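Local coordinates for protein D-glycerate 2-kinase (Thermotoga maritima, PDB 2B8N) that catalyses the magnesium- and ATP-dependent phosphorylation of D-glycerate to 2-phosphoglycerate, a step in the degradation of serine, at residues N126-F131 with K193-V198. Numbering follows the deposited sequence.
Sequences NDTVLF and KVVALV
Lys193 meets the neighbouring strand first through its backbone: its N gives a hydrogen bond to Asp127 O (3.2 Å), reaching that carbonyl at a tilt from its plane. Its O in turn takes one from Val129 N at 2.8 Å. The same carbonyl also receives a CA-H...O contact from Thr128. On the face that carries Thr128, the CB of Lys193 runs beside the threonine side chain, and the extended lysine chain then carries its amine off from the strand. Asp127, just before strand 128-131, turns its carboxylate elsewhere, into a salt bridge with Arg51. Val194 uses the other face, where its CG1 lies 4.2 Å from Phe131 CB.

Val195 returns to the face of Thr128 and Leu130. Its N donates to Val129 O at 2.9 Å, almost head-on to the carbonyl, whereas its O accepts a hydrogen bond from Phe131 N, which comes from above the carbonyl plane. The Thr128 torsion (chi1 -65°, on OG1) turns CG2 anti to the backbone N and so toward Val195 CG2, 3.7 Å from it. Such an unbroken parallel register, with the strand axes 14° apart, illustrates how neighbouring interior strands of a parallel alpha/beta sheet are joined: a connection about half of which is helix intervenes between them, and strands 52-57 and 255-261 flank the pair in a six-stranded sheet.

Ala196 places its methyl beside Phe131: its CB lies 4.0 Å from Phe131 CB and oblique to the ring, which also meets the ring of Phe185. Leu197 N gives the last of the five hydrogen bonds between 126-131 and 193-198, to Phe131 O, more bent at 147° at the hydrogen, while Ala196 CA adds a CA-H...O contact to this acceptor. Across the opposite face, Leu197 CG faces Leu130 CD1 at 4.3 Å, and both leucines also touch helix 44-47.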
loop_
_atom_site.group_PDB
_atom_site.type_symbol
_atom_site.label_atom_id
_atom_site.label_comp_id
_atom_site.label_asym_id
_atom_site.label_seq_id
_atom_site.Cartn_x
_atom_site.Cartn_y
_atom_site.Cartn_z
ATOM N N ASN A 126 -24.744 -7.938 -19.737
ATOM C CA ASN A 126 -24.461 -6.694 -20.440
ATOM C C ASN A 126 -23.930 -5.610 -19.490
ATOM O O ASN A 126 -23.449 -4.572 -19.943
ATOM C CB ASN A 126 -25.745 -6.230 -21.152
ATOM C CG ASN A 126 -25.502 -5.744 -22.555
ATOM O OD1 ASN A 126 -24.525 -6.140 -23.184
ATOM N ND2 ASN A 126 -26.411 -4.887 -23.072
ATOM N N ASP A 127 -23.977 -5.870 -18.180
ATOM C CA ASP A 127 -23.574 -4.885 -17.191
ATOM C C ASP A 127 -22.148 -5.070 -16.782
ATOM O O ASP A 127 -21.585 -6.137 -16.998
ATOM C CB ASP A 127 -24.488 -4.986 -15.991
ATOM C CG ASP A 127 -25.893 -4.573 -16.326
ATOM O OD1 ASP A 127 -26.047 -3.515 -16.970
ATOM O OD2 ASP A 127 -26.835 -5.293 -15.955
ATOM N N THR A 128 -21.553 -4.019 -16.229
ATOM C CA THR A 128 -20.168 -4.057 -15.773
ATOM C C THR A 128 -20.042 -3.362 -14.403
ATOM O O THR A 128 -20.555 -2.250 -14.208
ATOM C CB THR A 128 -19.234 -3.378 -16.825
ATOM O OG1 THR A 128 -19.243 -4.137 -18.044
ATOM C CG2 THR A 128 -17.794 -3.267 -16.335
ATOM N N VAL A 129 -19.395 -4.046 -13.449
ATOM C CA VAL A 129 -19.032 -3.439 -12.176
ATOM C C VAL A 129 -17.601 -2.900 -12.294
ATOM O O VAL A 129 -16.662 -3.632 -12.686
ATOM C CB VAL A 129 -19.188 -4.402 -10.982
ATOM C CG1 VAL A 129 -18.654 -3.767 -9.746
ATOM C CG2 VAL A 129 -20.668 -4.745 -10.779
ATOM N N LEU A 130 -17.466 -1.602 -12.015
ATOM C CA LEU A 130 -16.179 -0.936 -11.983
ATOM C C LEU A 130 -15.692 -0.937 -10.537
ATOM O O LEU A 130 -16.161 -0.140 -9.718
ATOM C CB LEU A 130 -16.325 0.493 -12.539
ATOM C CG LEU A 130 -15.096 1.387 -12.337
ATOM C CD1 LEU A 130 -13.837 0.725 -12.956
ATOM C CD2 LEU A 130 -15.335 2.826 -12.868
ATOM N N PHE A 131 -14.777 -1.858 -10.230
ATOM C CA PHE A 131 -14.343 -2.101 -8.860
ATOM C C PHE A 131 -13.062 -1.343 -8.569
ATOM O O PHE A 131 -11.988 -1.747 -8.990
ATOM C CB PHE A 131 -14.178 -3.603 -8.651
ATOM C CG PHE A 131 -14.019 -4.016 -7.206
ATOM C CD1 PHE A 131 -14.739 -3.399 -6.190
ATOM C CD2 PHE A 131 -13.163 -5.052 -6.873
ATOM C CE1 PHE A 131 -14.588 -3.795 -4.859
ATOM C CE2 PHE A 131 -13.010 -5.459 -5.549
ATOM C CZ PHE A 131 -13.720 -4.826 -4.542
ATOM N N LYS A 193 -19.955 -8.486 -15.563
ATOM C CA LYS A 193 -18.475 -8.448 -15.622
ATOM C C LYS A 193 -17.891 -7.615 -14.481
ATOM O O LYS A 193 -18.486 -6.640 -14.050
ATOM C CB LYS A 193 -17.989 -7.844 -16.960
ATOM C CG LYS A 193 -16.574 -8.303 -17.337
ATOM C CD LYS A 193 -15.808 -7.428 -18.372
ATOM C CE LYS A 193 -14.237 -7.574 -18.092
ATOM N NZ LYS A 193 -13.212 -6.851 -18.986
ATOM N N VAL A 194 -16.731 -8.016 -13.983
ATOM C CA VAL A 194 -15.984 -7.187 -13.032
ATOM C C VAL A 194 -14.740 -6.652 -13.709
ATOM O O VAL A 194 -13.909 -7.438 -14.201
ATOM C CB VAL A 194 -15.563 -7.970 -11.777
ATOM C CG1 VAL A 194 -14.585 -7.143 -10.932
ATOM C CG2 VAL A 194 -16.799 -8.385 -10.934
ATOM N N VAL A 195 -14.620 -5.324 -13.762
ATOM C CA VAL A 195 -13.361 -4.674 -14.189
ATOM C C VAL A 195 -12.772 -3.908 -13.007
ATOM O O VAL A 195 -13.280 -2.846 -12.628
ATOM C CB VAL A 195 -13.506 -3.690 -15.394
ATOM C CG1 VAL A 195 -12.135 -3.288 -15.904
ATOM C CG2 VAL A 195 -14.275 -4.297 -16.539
ATOM N N ALA A 196 -11.691 -4.437 -12.442
ATOM C CA ALA A 196 -11.104 -3.856 -11.243
ATOM C C ALA A 196 -9.888 -2.986 -11.543
ATOM O O ALA A 196 -8.991 -3.359 -12.331
ATOM C CB ALA A 196 -10.720 -4.951 -10.261
ATOM N N LEU A 197 -9.877 -1.812 -10.918
ATOM C CA LEU A 197 -8.691 -0.977 -10.869
ATOM C C LEU A 197 -8.164 -0.994 -9.427
ATOM O O LEU A 197 -8.868 -0.602 -8.459
ATOM C CB LEU A 197 -8.996 0.447 -11.303
ATOM C CG LEU A 197 -9.582 0.682 -12.706
ATOM C CD1 LEU A 197 -9.361 2.144 -13.083
ATOM C CD2 LEU A 197 -9.034 -0.247 -13.799
ATOM N N VAL A 198 -6.914 -1.437 -9.301
ATOM C CA VAL A 198 -6.303 -1.674 -8.021
ATOM C C VAL A 198 -5.128 -0.732 -7.793
ATOM O O VAL A 198 -4.242 -0.554 -8.642
ATOM C CB VAL A 198 -5.832 -3.124 -7.921
ATOM C CG1 VAL A 198 -5.220 -3.393 -6.553
ATOM C CG2 VAL A 198 -6.983 -4.060 -8.174
#